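Local atomic coordinates of putative fimbrium tip subunit Fim1C (PDB entry 4EPS), a protein that probably forms part of the tip of a fimbrium, a filamentous cell-surface appendage that mediates adhesion and biofilm formation. Residues 132-137 with 156-161; 222-227 with 247-252; 271-276 with 286-291; 294-299 with 449-454; 346-351 with 405-410. All coordinates share one frame; numbering follows the deposited sequence. Where two conformers were deposited one is given.

In the fold
The five contacts follow one another along the chain, except that contact 5 is nested inside the loop closed by contact 4. Contacts 1 and 2 lie within the fimbrillin-like range. Their centres are 10 Å apart, and they touch where Ser160 meets Arg222 and Lys248. Both reach the sheet in which strands 148-174 and 251-256 are neighbours. Contacts 3 and 4 are also 10 Å apart and share the antiparallel sheet holding strands 273-275 and 293-300. Contact 5 lies about 29 Å from contact 4, centre to centre. Contacts 1 and 4 are 52 Å apart. Contacts 1 and 2 thus lie in one part of the chain and contacts 3 to 5 in another, on the far side of its centre from contact 1.

Contact 1: residues 132-137 with 156-161; sequences QDLMTS and THRMSL
Met135, a selenomethionine like Met159, lies side by side with His157 and points the same way, from a non-hydrogen-bonded pair of the antiparallel hairpin formed by strands 135-145 and 148-174. Met135 CG sits over one face of the imidazole, 3.7 Å from the His157 ring centroid. Its SE lies over the same ring, in a sulfur-aromatic type of contact. Asp133 reaches the ring at its edge. His157 ND1 donates to Asp133 OD1 at 2.7 Å, close to the ring plane, and meets the syn side of the carboxylate. The carboxylate is turned 29° against the imidazole. The Asp133 side chain swings CG away from its own backbone N (chi1 -166°), which carries the carboxylate to the ring. Asp19 takes the other ring nitrogen, NE2, so the imidazole is held at both nitrogens and its rotation is fixed.

The next pair, Thr136 and Thr156, is hydrogen-bonded through both backbones. Arg158 crosses Thr136 at about a right angle, and its NH1 donates to Thr136 OG1 at 2.9 Å in the guanidinium plane. Salt bridges to Asp108 and Glu249 engage its other nitrogens. Arg158 N also bonds to Leu134 O. A water joins Asp133 OD1, Leu134 O and Met159 N where the strands part. Helix 111-115 packs on Leu134 and Arg158, and strand 217-222 touches Asp133 through Leu221.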
# COMPACT_ATOMS: atom_id res chain seq x y z
N GLN A 132 18.60 43.09 -6.58
CA GLN A 132 17.46 43.88 -6.12
C GLN A 132 17.15 43.74 -4.62
O GLN A 132 16.26 44.44 -4.11
CB GLN A 132 16.23 43.44 -6.94
CG GLN A 132 16.45 43.61 -8.46
CD GLN A 132 15.16 43.65 -9.21
OE1 GLN A 132 14.43 44.63 -9.14
NE2 GLN A 132 14.90 42.64 -9.99
N ASP A 133 17.88 42.84 -3.94
CA ASP A 133 17.65 42.53 -2.53
C ASP A 133 18.40 43.50 -1.63
O ASP A 133 19.45 43.18 -1.06
CB ASP A 133 18.03 41.06 -2.24
CG ASP A 133 17.51 40.55 -0.90
OD1 ASP A 133 16.74 41.30 -0.23
OD2 ASP A 133 17.83 39.40 -0.54
N LEU A 134 17.85 44.71 -1.49
CA LEU A 134 18.49 45.76 -0.70
C LEU A 134 18.50 45.42 0.80
O LEU A 134 17.47 45.09 1.40
CB LEU A 134 17.77 47.11 -0.95
CG LEU A 134 18.26 48.30 -0.11
CD1 LEU A 134 19.70 48.70 -0.48
CD2 LEU A 134 17.34 49.52 -0.31
N MSE A 135 19.71 45.52 1.40
CA MSE A 135 19.95 45.26 2.82
C MSE A 135 20.79 46.35 3.41
O MSE A 135 21.76 46.77 2.78
CB MSE A 135 20.67 43.93 3.03
CG MSE A 135 19.89 42.72 2.63
SE MSE A 135 21.07 41.21 2.95
CE MSE A 135 20.92 40.42 1.22
N THR A 136 20.45 46.82 4.61
CA THR A 136 21.22 47.90 5.23
C THR A 136 21.48 47.65 6.70
O THR A 136 20.73 46.92 7.35
CB THR A 136 20.45 49.24 5.09
OG1 THR A 136 19.19 49.12 5.78
CG2 THR A 136 20.24 49.67 3.62
N SER A 137 22.48 48.33 7.25
CA SER A 137 22.78 48.31 8.68
C SER A 137 22.38 49.63 9.32
O SER A 137 22.22 50.65 8.64
CB SER A 137 24.28 48.08 8.91
OG SER A 137 25.00 49.30 8.85
N THR A 156 19.61 44.27 7.58
CA THR A 156 18.19 43.95 7.53
C THR A 156 17.70 44.22 6.08
O THR A 156 18.16 45.17 5.46
CB THR A 156 17.44 44.74 8.62
OG1 THR A 156 18.09 44.52 9.87
CG2 THR A 156 15.99 44.34 8.76
N HIS A 157 16.80 43.39 5.57
CA HIS A 157 16.23 43.52 4.22
C HIS A 157 15.23 44.66 4.23
O HIS A 157 14.37 44.74 5.13
CB HIS A 157 15.57 42.19 3.79
CG HIS A 157 16.54 41.07 3.62
ND1 HIS A 157 16.97 40.67 2.37
CD2 HIS A 157 17.16 40.30 4.56
CE1 HIS A 157 17.78 39.64 2.57
NE2 HIS A 157 17.93 39.39 3.87
N ARG A 158 15.33 45.55 3.23
CA ARG A 158 14.46 46.72 3.14
C ARG A 158 13.18 46.44 2.35
O ARG A 158 12.20 47.17 2.49
CB ARG A 158 15.22 47.91 2.55
CG ARG A 158 16.41 48.35 3.42
CD ARG A 158 16.01 48.70 4.85
NE ARG A 158 15.29 49.96 4.90
CZ ARG A 158 15.83 51.12 5.27
NH1 ARG A 158 17.10 51.18 5.65
NH2 ARG A 158 15.10 52.23 5.27
N MSE A 159 13.17 45.40 1.51
CA MSE A 159 11.99 45.07 0.73
C MSE A 159 11.13 44.07 1.50
O MSE A 159 11.53 43.59 2.57
CB MSE A 159 12.40 44.47 -0.66
CG MSE A 159 13.20 45.45 -1.53
SE MSE A 159 12.19 47.10 -1.92
CE MSE A 159 13.21 48.38 -0.79
N SER A 160 9.96 43.74 0.94
CA SER A 160 9.09 42.71 1.51
C SER A 160 9.19 41.51 0.59
O SER A 160 9.74 41.63 -0.50
CB SER A 160 7.66 43.23 1.65
OG SER A 160 6.94 42.32 2.46
N LEU A 161 8.70 40.35 1.02
CA LEU A 161 8.84 39.14 0.21
C LEU A 161 7.55 38.35 0.09
O LEU A 161 6.92 38.02 1.09
CB LEU A 161 9.94 38.26 0.82
CG LEU A 161 10.29 36.96 0.06
CD1 LEU A 161 10.94 37.28 -1.32
CD2 LEU A 161 11.17 36.08 0.89
O HOH W 1 15.40 43.61 0.55
O HOH W 2 19.70 46.96 10.30

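Contact 2: residues 222-227 with 247-252; sequences RKPSSE and MKEGKY
Met247, a selenomethionine, sets out toward 222-227 with CG beside its backbone N (chi1 -58°), then bends at chi2 and chi3, so SE passes Arg222 CB at 3.7 Å while the end of the chain leads away. It meets a type II beta turn, from Lys223 to Ser226, placed against the chain that leads into strand 251-256. The side chains of Arg222 and Met247 run at a slant to each other. Ser226 OG stands between its own backbone N and carbonyl carbon (chi1 52°), and from there it reaches back to Lys223 O. A second type II turn, from Lys248 to Lys251, follows on the other segment.

Lys223 O accepts twice within its turn. Ser226 N closes the turn, and Ser226 OG adds a bond of 2.7 Å in the carbonyl plane. The same OG lies 3.8 Å from Met247 CG. Pro224 CG rests 3.9 Å from Glu249 CB. The carboxylate of Glu249 turns to Arg158 in a salt bridge. Met247 also packs on Ser160 and Val162 of strand 148-174, so the exposed turn is packed against that strand through Met247. One direct hydrogen bond joins the segments: Ser225 N donates to Met247 O at 2.8 Å, in the carbonyl plane, with an N-H...O angle of 167°.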
# COMPACT_ATOMS: atom_id res chain seq x y z
N ARG A 222 8.97 42.47 -3.16
CA ARG A 222 7.95 43.50 -3.40
C ARG A 222 8.23 44.71 -2.53
O ARG A 222 8.85 44.59 -1.47
CB ARG A 222 6.52 42.97 -3.09
CG ARG A 222 6.08 41.72 -3.93
CD ARG A 222 5.84 42.04 -5.40
NE ARG A 222 4.76 43.01 -5.60
CZ ARG A 222 4.64 43.80 -6.66
NH1 ARG A 222 5.55 43.77 -7.63
NH2 ARG A 222 3.61 44.64 -6.76
N LYS A 223 7.80 45.89 -2.98
CA LYS A 223 7.99 47.09 -2.16
C LYS A 223 7.11 47.01 -0.92
O LYS A 223 5.96 46.56 -1.02
CB LYS A 223 7.68 48.35 -2.96
CG LYS A 223 8.80 48.77 -3.89
CD LYS A 223 8.38 49.96 -4.73
CE LYS A 223 9.50 50.46 -5.60
NZ LYS A 223 9.05 51.52 -6.54
N PRO A 224 7.61 47.39 0.26
CA PRO A 224 6.74 47.38 1.46
C PRO A 224 5.50 48.26 1.24
O PRO A 224 5.57 49.26 0.52
CB PRO A 224 7.65 47.96 2.55
CG PRO A 224 9.04 47.66 2.07
CD PRO A 224 8.96 47.89 0.59
N SER A 225 4.36 47.82 1.80
CA SER A 225 3.06 48.52 1.70
C SER A 225 2.45 48.47 0.29
O SER A 225 1.40 49.09 0.08
CB SER A 225 3.16 49.98 2.18
OG SER A 225 3.51 50.01 3.55
N SER A 226 3.02 47.68 -0.67
CA SER A 226 2.40 47.54 -2.00
C SER A 226 1.13 46.70 -1.82
O SER A 226 1.02 45.99 -0.81
CB SER A 226 3.36 46.93 -3.01
OG SER A 226 3.91 45.73 -2.50
N GLU A 227 0.17 46.82 -2.73
CA GLU A 227 -1.14 46.19 -2.51
C GLU A 227 -1.70 45.38 -3.68
O GLU A 227 -2.88 45.00 -3.65
CB GLU A 227 -2.16 47.29 -2.17
CG GLU A 227 -1.97 47.92 -0.79
CD GLU A 227 -2.97 49.01 -0.45
OE1 GLU A 227 -3.63 49.54 -1.38
OE2 GLU A 227 -3.07 49.36 0.75
N MSE A 247 2.51 43.20 3.16
CA MSE A 247 3.86 43.53 2.65
C MSE A 247 4.63 44.41 3.64
O MSE A 247 4.72 45.62 3.46
CB MSE A 247 3.74 44.19 1.27
CG MSE A 247 3.01 43.31 0.24
SE MSE A 247 4.20 41.89 -0.41
CE MSE A 247 3.68 40.41 0.76
N LYS A 248 5.17 43.78 4.69
CA LYS A 248 5.94 44.49 5.73
C LYS A 248 7.42 44.41 5.40
O LYS A 248 7.90 43.37 4.97
CB LYS A 248 5.68 43.88 7.11
CG LYS A 248 4.31 44.20 7.69
CD LYS A 248 4.25 43.82 9.17
CE LYS A 248 3.10 44.46 9.90
NZ LYS A 248 3.28 44.39 11.37
N GLU A 249 8.14 45.52 5.63
CA GLU A 249 9.58 45.59 5.40
C GLU A 249 10.33 44.52 6.19
O GLU A 249 10.08 44.35 7.39
CB GLU A 249 10.06 47.00 5.78
CG GLU A 249 11.55 47.24 5.67
CD GLU A 249 12.00 48.56 6.28
OE1 GLU A 249 11.15 49.47 6.43
OE2 GLU A 249 13.20 48.69 6.58
N GLY A 250 11.20 43.77 5.50
CA GLY A 250 11.99 42.72 6.13
C GLY A 250 11.20 41.51 6.55
O GLY A 250 11.67 40.70 7.36
N LYS A 251 9.98 41.35 6.00
CA LYS A 251 9.15 40.21 6.35
C LYS A 251 8.58 39.56 5.11
O LYS A 251 8.54 40.18 4.05
CB LYS A 251 7.99 40.64 7.30
CG LYS A 251 8.53 41.25 8.61
CD LYS A 251 7.48 41.27 9.69
CE LYS A 251 8.05 41.75 11.01
NZ LYS A 251 7.06 41.59 12.11
N TYR A 252 8.17 38.30 5.23
CA TYR A 252 7.57 37.59 4.11
C TYR A 252 6.15 37.12 4.43
O TYR A 252 5.81 36.85 5.59
CB TYR A 252 8.44 36.37 3.67
CG TYR A 252 8.42 35.19 4.61
CD1 TYR A 252 7.42 34.22 4.53
CD2 TYR A 252 9.46 34.98 5.51
CE1 TYR A 252 7.41 33.11 5.38
CE2 TYR A 252 9.49 33.85 6.33
CZ TYR A 252 8.46 32.93 6.27
OH TYR A 252 8.49 31.83 7.08
O HOH W 3 4.28 48.24 5.43

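Contact 3: residues 271-276 with 286-291; sequences GDYYYA and AEPAKD
Tyr273 and Pro288 begin the tightly packed part of this contact. Pro288 CB sits over the centre of the phenol ring, 3.8 Å from the Tyr273 centroid, as a CH-pi contact. Pro288 CG continues along the same face and comes within 3.6 Å of Tyr273 CZ. Helix 446-458 adds Lys454, Lys457 and Val458 around Tyr273, and Lys457 also touches Pro288. The buried Tyr275 ring belongs to the held side too. Its CG lies beside the backbone N (chi1 -70°), and the ring edge extends to two carbonyl groups, Ala289 O and Asp291 O, both near its plane. Tyr275 OH donates to Ala289 O at 2.6 Å, on a lone pair in the carbonyl plane.

The solvent side is formed by the exposed Ala289, Lys290 and Asp291. Here a water donates to Tyr275 OH and accepts from Ala289 N. Bound glycerol, probably from the crystallisation liquor, bonds to Asp291 N.

The contact therefore ties strand 273-275 to the loop before strand 293-300 by two different means. Tyr273 offers a ring face to a proline, while Tyr275 uses its hydroxyl as both donor and acceptor, so an otherwise irregular loop is fixed through its backbone.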
# COMPACT_ATOMS: atom_id res chain seq x y z
N GLY A 271 0.87 -0.29 -17.30
CA GLY A 271 -0.49 0.08 -17.67
C GLY A 271 -0.99 1.31 -16.93
O GLY A 271 -2.04 1.85 -17.29
N ASP A 272 -0.27 1.77 -15.89
CA ASP A 272 -0.70 2.98 -15.19
C ASP A 272 -0.62 4.21 -16.12
O ASP A 272 0.26 4.26 -16.99
CB ASP A 272 0.13 3.24 -13.93
CG ASP A 272 -0.14 2.32 -12.74
OD1 ASP A 272 -1.11 1.49 -12.82
OD2 ASP A 272 0.59 2.42 -11.75
N TYR A 273 -1.51 5.18 -15.94
CA TYR A 273 -1.55 6.42 -16.75
C TYR A 273 -0.56 7.43 -16.18
O TYR A 273 -0.55 7.68 -14.97
CB TYR A 273 -3.00 7.01 -16.80
CG TYR A 273 -3.99 6.05 -17.41
CD1 TYR A 273 -4.15 5.96 -18.80
CD2 TYR A 273 -4.79 5.24 -16.61
CE1 TYR A 273 -5.06 5.07 -19.37
CE2 TYR A 273 -5.69 4.32 -17.16
CZ TYR A 273 -5.83 4.26 -18.54
OH TYR A 273 -6.72 3.37 -19.09
N TYR A 274 0.26 8.02 -17.06
CA TYR A 274 1.32 8.95 -16.69
C TYR A 274 1.01 10.35 -17.21
O TYR A 274 0.63 10.52 -18.38
CB TYR A 274 2.68 8.46 -17.25
CG TYR A 274 3.85 9.12 -16.55
CD1 TYR A 274 4.29 8.68 -15.31
CD2 TYR A 274 4.51 10.21 -17.13
CE1 TYR A 274 5.37 9.28 -14.67
CE2 TYR A 274 5.59 10.82 -16.50
CZ TYR A 274 6.02 10.35 -15.27
OH TYR A 274 7.06 10.96 -14.62
N TYR A 275 1.15 11.36 -16.35
CA TYR A 275 0.74 12.73 -16.67
C TYR A 275 1.91 13.73 -16.76
O TYR A 275 2.99 13.47 -16.27
CB TYR A 275 -0.32 13.20 -15.63
CG TYR A 275 -1.62 12.46 -15.84
CD1 TYR A 275 -1.82 11.19 -15.30
CD2 TYR A 275 -2.63 13.00 -16.65
CE1 TYR A 275 -2.96 10.44 -15.61
CE2 TYR A 275 -3.79 12.28 -16.92
CZ TYR A 275 -3.96 11.00 -16.40
OH TYR A 275 -5.09 10.28 -16.70
N ALA A 276 1.66 14.88 -17.40
CA ALA A 276 2.63 15.95 -17.64
C ALA A 276 3.31 16.47 -16.35
O ALA A 276 4.46 16.92 -16.41
CB ALA A 276 1.96 17.10 -18.38
N ALA A 286 -11.51 3.39 -14.51
CA ALA A 286 -12.51 3.17 -15.59
C ALA A 286 -12.64 4.40 -16.53
O ALA A 286 -12.85 4.22 -17.72
CB ALA A 286 -13.88 2.84 -14.99
N GLU A 287 -12.49 5.60 -16.00
CA GLU A 287 -12.63 6.85 -16.76
C GLU A 287 -11.41 7.74 -16.57
O GLU A 287 -11.48 8.80 -15.94
CB GLU A 287 -13.93 7.58 -16.32
CG GLU A 287 -15.20 6.88 -16.79
CD GLU A 287 -16.48 7.65 -16.54
OE1 GLU A 287 -16.65 8.20 -15.43
OE2 GLU A 287 -17.33 7.70 -17.46
N PRO A 288 -10.24 7.35 -17.12
CA PRO A 288 -9.05 8.18 -16.93
C PRO A 288 -9.16 9.54 -17.61
O PRO A 288 -9.74 9.62 -18.69
CB PRO A 288 -7.93 7.34 -17.58
CG PRO A 288 -8.60 6.49 -18.55
CD PRO A 288 -9.93 6.15 -17.93
N ALA A 289 -8.59 10.57 -16.99
CA ALA A 289 -8.54 11.90 -17.58
C ALA A 289 -7.59 11.88 -18.77
O ALA A 289 -6.46 11.39 -18.66
CB ALA A 289 -8.07 12.93 -16.56
N LYS A 290 -8.05 12.42 -19.91
CA LYS A 290 -7.24 12.53 -21.13
C LYS A 290 -6.32 13.73 -21.01
O LYS A 290 -5.19 13.69 -21.48
CB LYS A 290 -8.15 12.66 -22.36
CG LYS A 290 -7.42 12.69 -23.71
CD LYS A 290 -8.43 12.70 -24.84
CE LYS A 290 -7.80 12.78 -26.20
NZ LYS A 290 -8.82 12.52 -27.26
N ASP A 291 -6.82 14.83 -20.38
CA ASP A 291 -6.06 16.07 -20.20
C ASP A 291 -4.74 15.84 -19.51
O ASP A 291 -4.70 15.24 -18.43
CB ASP A 291 -6.85 17.14 -19.41
CG ASP A 291 -7.95 17.84 -20.19
OD1 ASP A 291 -8.09 17.58 -21.41
OD2 ASP A 291 -8.70 18.65 -19.57
O HOH W 4 -7.16 9.89 -14.70

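Contact 4: residues 294-299 with 449-454; sequences IGIVCW and SKLNTK
Strand 294-299 and helix 449-454 run almost antiparallel, at 173°, with their axes 9.3 Å apart at the closest point. No hydrogen bond crosses between them, and the contact is carried mainly by apolar atoms. Leu451 is its main helix residue. Its CD2 methyl touches three strand residues: Ile296 CG2 at 4.1 Å, Cys298 CB at 4.1 Å and the backbone oxygen Val297 O at 4.0 Å. The side chains of Ile296 and Leu451 pass each other in opposite directions. Ile296 divides its branches between two helix residues. CG2 lies anti to the backbone N and meets Leu451, while the CG1 arm (chi1 -57°) carries CD1 to within 3.8 Å of Lys454 CB. Ile296 and Lys454 cross at about a right angle.

Lys454 contributes its aliphatic base and turns its ammonium group back to the helix. NZ donates to Lys450 O at 3.0 Å and to Thr453 OG1. Thr453 OG1 in turn donates to Ser449 O. This keeps the charge on the helix and away from the apolar surface. A wider pi-type turn spans 449-452.

Strand 293-300 lies between strands 273-275 and 334-338 in the six-stranded antiparallel sheet, with classic beta bulges opposite Tyr274 and Leu335. Helix 446-458 covers one side of it, and Tyr273 of strand 273-275 touches both Ile296 and Lys454.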
# COMPACT_ATOMS: atom_id res chain seq x y z
N ILE A 294 0.34 11.94 -20.83
CA ILE A 294 1.42 11.95 -21.84
C ILE A 294 1.88 10.54 -22.21
O ILE A 294 2.61 10.37 -23.20
CB ILE A 294 2.62 12.83 -21.40
CG1 ILE A 294 3.30 12.27 -20.13
CG2 ILE A 294 2.17 14.33 -21.21
CD1 ILE A 294 4.68 12.91 -19.78
N GLY A 295 1.49 9.55 -21.41
CA GLY A 295 1.94 8.19 -21.72
C GLY A 295 1.40 7.15 -20.75
O GLY A 295 0.56 7.46 -19.89
N ILE A 296 1.85 5.91 -20.95
CA ILE A 296 1.49 4.75 -20.13
C ILE A 296 2.77 4.15 -19.55
O ILE A 296 3.75 3.94 -20.27
CB ILE A 296 0.73 3.68 -21.01
CG1 ILE A 296 -0.55 4.27 -21.71
CG2 ILE A 296 0.40 2.41 -20.21
CD1 ILE A 296 -1.56 4.87 -20.86
N VAL A 297 2.73 3.77 -18.28
CA VAL A 297 3.88 3.09 -17.66
C VAL A 297 4.03 1.75 -18.37
O VAL A 297 3.07 0.96 -18.40
CB VAL A 297 3.65 2.91 -16.14
CG1 VAL A 297 4.76 2.05 -15.51
CG2 VAL A 297 3.57 4.29 -15.44
N CYS A 298 5.21 1.49 -18.96
CA CYS A 298 5.38 0.25 -19.74
C CYS A 298 6.40 -0.71 -19.13
O CYS A 298 6.51 -1.85 -19.58
CB CYS A 298 5.74 0.61 -21.18
SG CYS A 298 7.33 1.48 -21.34
N TRP A 299 7.07 -0.32 -18.04
CA TRP A 299 8.06 -1.20 -17.37
C TRP A 299 8.31 -0.62 -15.98
O TRP A 299 8.38 0.59 -15.85
CB TRP A 299 9.36 -1.28 -18.20
CG TRP A 299 10.32 -2.33 -17.72
CD1 TRP A 299 10.37 -3.65 -18.08
CD2 TRP A 299 11.40 -2.13 -16.80
NE1 TRP A 299 11.42 -4.28 -17.44
CE2 TRP A 299 12.06 -3.37 -16.63
CE3 TRP A 299 11.88 -1.00 -16.12
CZ2 TRP A 299 13.21 -3.50 -15.85
CZ3 TRP A 299 13.02 -1.13 -15.34
CH2 TRP A 299 13.64 -2.38 -15.17
N SER A 449 -2.96 -6.66 -24.17
CA SER A 449 -3.72 -6.77 -22.91
C SER A 449 -3.40 -5.69 -21.86
O SER A 449 -4.31 -5.27 -21.14
CB SER A 449 -3.50 -8.14 -22.27
OG SER A 449 -3.84 -9.18 -23.17
N LYS A 450 -2.11 -5.32 -21.71
CA LYS A 450 -1.73 -4.32 -20.68
C LYS A 450 -1.53 -2.91 -21.24
O LYS A 450 -1.75 -1.96 -20.51
CB LYS A 450 -0.45 -4.75 -19.94
CG LYS A 450 -0.67 -5.98 -19.06
CD LYS A 450 0.52 -6.29 -18.16
CE LYS A 450 0.18 -7.44 -17.24
NZ LYS A 450 1.38 -8.07 -16.63
N LEU A 451 -1.07 -2.77 -22.49
CA LEU A 451 -0.82 -1.44 -23.03
C LEU A 451 -1.97 -0.92 -23.90
O LEU A 451 -2.46 0.17 -23.64
CB LEU A 451 0.51 -1.42 -23.81
CG LEU A 451 1.79 -1.88 -23.03
CD1 LEU A 451 3.03 -1.83 -23.94
CD2 LEU A 451 2.04 -1.00 -21.78
N ASN A 452 -2.39 -1.67 -24.93
CA ASN A 452 -3.43 -1.16 -25.87
C ASN A 452 -4.76 -0.90 -25.17
O ASN A 452 -5.45 0.05 -25.53
CB ASN A 452 -3.61 -2.13 -27.05
CG ASN A 452 -2.52 -1.94 -28.07
OD1 ASN A 452 -1.77 -0.95 -28.03
ND2 ASN A 452 -2.44 -2.81 -29.05
N THR A 453 -5.10 -1.71 -24.17
CA THR A 453 -6.35 -1.50 -23.39
C THR A 453 -6.35 -0.15 -22.63
O THR A 453 -7.43 0.36 -22.28
CB THR A 453 -6.58 -2.66 -22.41
OG1 THR A 453 -5.42 -2.79 -21.58
CG2 THR A 453 -6.91 -3.98 -23.15
N LYS A 454 -5.16 0.42 -22.38
CA LYS A 454 -5.05 1.73 -21.71
C LYS A 454 -4.97 2.83 -22.75
O LYS A 454 -5.64 3.85 -22.63
CB LYS A 454 -3.80 1.81 -20.79
CG LYS A 454 -3.60 0.61 -19.90
CD LYS A 454 -4.76 0.37 -18.90
CE LYS A 454 -4.42 -0.80 -18.00
NZ LYS A 454 -4.24 -2.06 -18.77

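Contact 5: residues 346-351 with 405-410; sequences FSPALT and TDFECF
Cys409 lies over one face of the Phe346 ring. The Phe346 side chain extends with CG opposite its backbone N (chi1 -172°), which turns the ring face to Cys409. Cys409 CB is 3.8 Å from the Phe346 centroid. With SG held between its backbone N and carbonyl carbon (chi1 63°), the sulfur also stands over the ring, 3.9 Å from the Phe346 centroid. Trp470 and Tyr504 are further aromatic neighbours of Phe346.

The second ring contact runs the other way, with a loop residue placed on an aromatic ring of the 405-410 segment. Ser347 CB covers one face of Phe407, 3.7 Å from that ring's centroid. Its OG turns aside to donate to Pro348 O. Pro348 crosses Phe407 at about a right angle, with its CD at 3.5 Å from Phe407 CD1. Leu350 and Phe407 approach each other from opposite directions, with Leu350 CD2 4.0 Å from Phe407 CZ.

Glu408 bends at chi2 (92°), and this curls the carboxylate back towards the loop. Its OE1 lies 3.4 Å from Ser347 CA. A water donates to its OE2 and, weakly, to Ser347 O. Cys409 N donates to Phe346 O at 2.9 Å. This single direct hydrogen bond joins the segments, and the rest of the contact is CH-pi, sulfur-aromatic and apolar packing, with the water between Glu408 and Ser347.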
# COMPACT_ATOMS: atom_id res chain seq x y z
N PHE A 346 14.22 7.91 -40.38
CA PHE A 346 15.00 8.07 -39.16
C PHE A 346 16.11 9.06 -39.38
O PHE A 346 16.27 9.99 -38.59
CB PHE A 346 15.57 6.71 -38.69
CG PHE A 346 16.22 6.78 -37.33
CD1 PHE A 346 15.48 6.57 -36.17
CD2 PHE A 346 17.58 7.03 -37.20
CE1 PHE A 346 16.09 6.63 -34.92
CE2 PHE A 346 18.17 7.14 -35.94
CZ PHE A 346 17.43 6.93 -34.82
N SER A 347 16.92 8.83 -40.42
CA SER A 347 18.06 9.68 -40.74
C SER A 347 18.45 9.45 -42.17
O SER A 347 18.00 8.47 -42.77
CB SER A 347 19.24 9.35 -39.82
OG SER A 347 19.93 8.19 -40.24
N PRO A 348 19.35 10.27 -42.76
CA PRO A 348 19.86 9.90 -44.09
C PRO A 348 20.79 8.68 -43.95
O PRO A 348 21.21 8.37 -42.83
CB PRO A 348 20.62 11.14 -44.55
CG PRO A 348 20.92 11.93 -43.35
CD PRO A 348 20.05 11.46 -42.22
N ALA A 349 21.08 7.98 -45.05
CA ALA A 349 22.06 6.88 -45.03
C ALA A 349 23.43 7.53 -44.83
O ALA A 349 23.68 8.60 -45.38
CB ALA A 349 22.02 6.10 -46.34
N LEU A 350 24.27 6.98 -43.95
CA LEU A 350 25.57 7.60 -43.64
C LEU A 350 26.70 6.89 -44.34
O LEU A 350 26.58 5.71 -44.65
CB LEU A 350 25.82 7.58 -42.12
CG LEU A 350 24.75 8.22 -41.20
CD1 LEU A 350 25.10 7.98 -39.75
CD2 LEU A 350 24.62 9.73 -41.45
N THR A 351 27.83 7.59 -44.55
CA THR A 351 29.04 6.98 -45.12
C THR A 351 29.72 6.22 -43.99
O THR A 351 30.05 5.05 -44.12
CB THR A 351 29.94 8.06 -45.76
OG1 THR A 351 29.22 8.72 -46.81
CG2 THR A 351 31.23 7.50 -46.30
N THR A 405 23.88 17.53 -38.32
CA THR A 405 22.97 16.95 -39.31
C THR A 405 21.59 16.81 -38.68
O THR A 405 21.45 16.17 -37.63
CB THR A 405 23.50 15.61 -39.86
OG1 THR A 405 24.89 15.73 -40.16
CG2 THR A 405 22.74 15.17 -41.11
N ASP A 406 20.57 17.40 -39.34
CA ASP A 406 19.19 17.42 -38.87
C ASP A 406 18.46 16.13 -39.23
O ASP A 406 17.70 16.09 -40.21
CB ASP A 406 18.45 18.65 -39.43
CG ASP A 406 19.04 19.98 -39.00
OD1 ASP A 406 19.21 20.19 -37.76
OD2 ASP A 406 19.31 20.83 -39.88
N PHE A 407 18.71 15.06 -38.45
CA PHE A 407 18.07 13.76 -38.64
C PHE A 407 16.57 13.88 -38.40
O PHE A 407 16.16 14.59 -37.47
CB PHE A 407 18.65 12.72 -37.66
CG PHE A 407 20.08 12.25 -37.86
CD1 PHE A 407 20.81 12.62 -38.98
CD2 PHE A 407 20.66 11.37 -36.95
CE1 PHE A 407 22.11 12.14 -39.18
CE2 PHE A 407 21.96 10.90 -37.14
CZ PHE A 407 22.67 11.28 -38.27
N GLU A 408 15.77 13.16 -39.20
CA GLU A 408 14.30 13.18 -39.04
C GLU A 408 13.87 12.72 -37.64
O GLU A 408 12.90 13.26 -37.12
CB GLU A 408 13.62 12.33 -40.12
CG GLU A 408 13.80 12.87 -41.54
CD GLU A 408 14.99 12.35 -42.34
OE1 GLU A 408 16.10 12.22 -41.77
OE2 GLU A 408 14.82 12.12 -43.56
N CYS A 409 14.60 11.77 -37.01
CA CYS A 409 14.23 11.29 -35.65
C CYS A 409 14.20 12.43 -34.61
O CYS A 409 13.37 12.39 -33.71
CB CYS A 409 15.15 10.16 -35.20
SG CYS A 409 16.88 10.64 -35.03
N PHE A 410 15.06 13.47 -34.77
CA PHE A 410 15.07 14.63 -33.87
C PHE A 410 13.80 15.47 -34.02
O PHE A 410 13.37 16.08 -33.03
CB PHE A 410 16.28 15.53 -34.14
CG PHE A 410 17.64 14.91 -33.92
CD1 PHE A 410 17.91 14.16 -32.78
CD2 PHE A 410 18.68 15.14 -34.82
CE1 PHE A 410 19.17 13.60 -32.57
CE2 PHE A 410 19.95 14.60 -34.60
CZ PHE A 410 20.18 13.83 -33.48
O HOH W 5 16.15 9.95 -44.36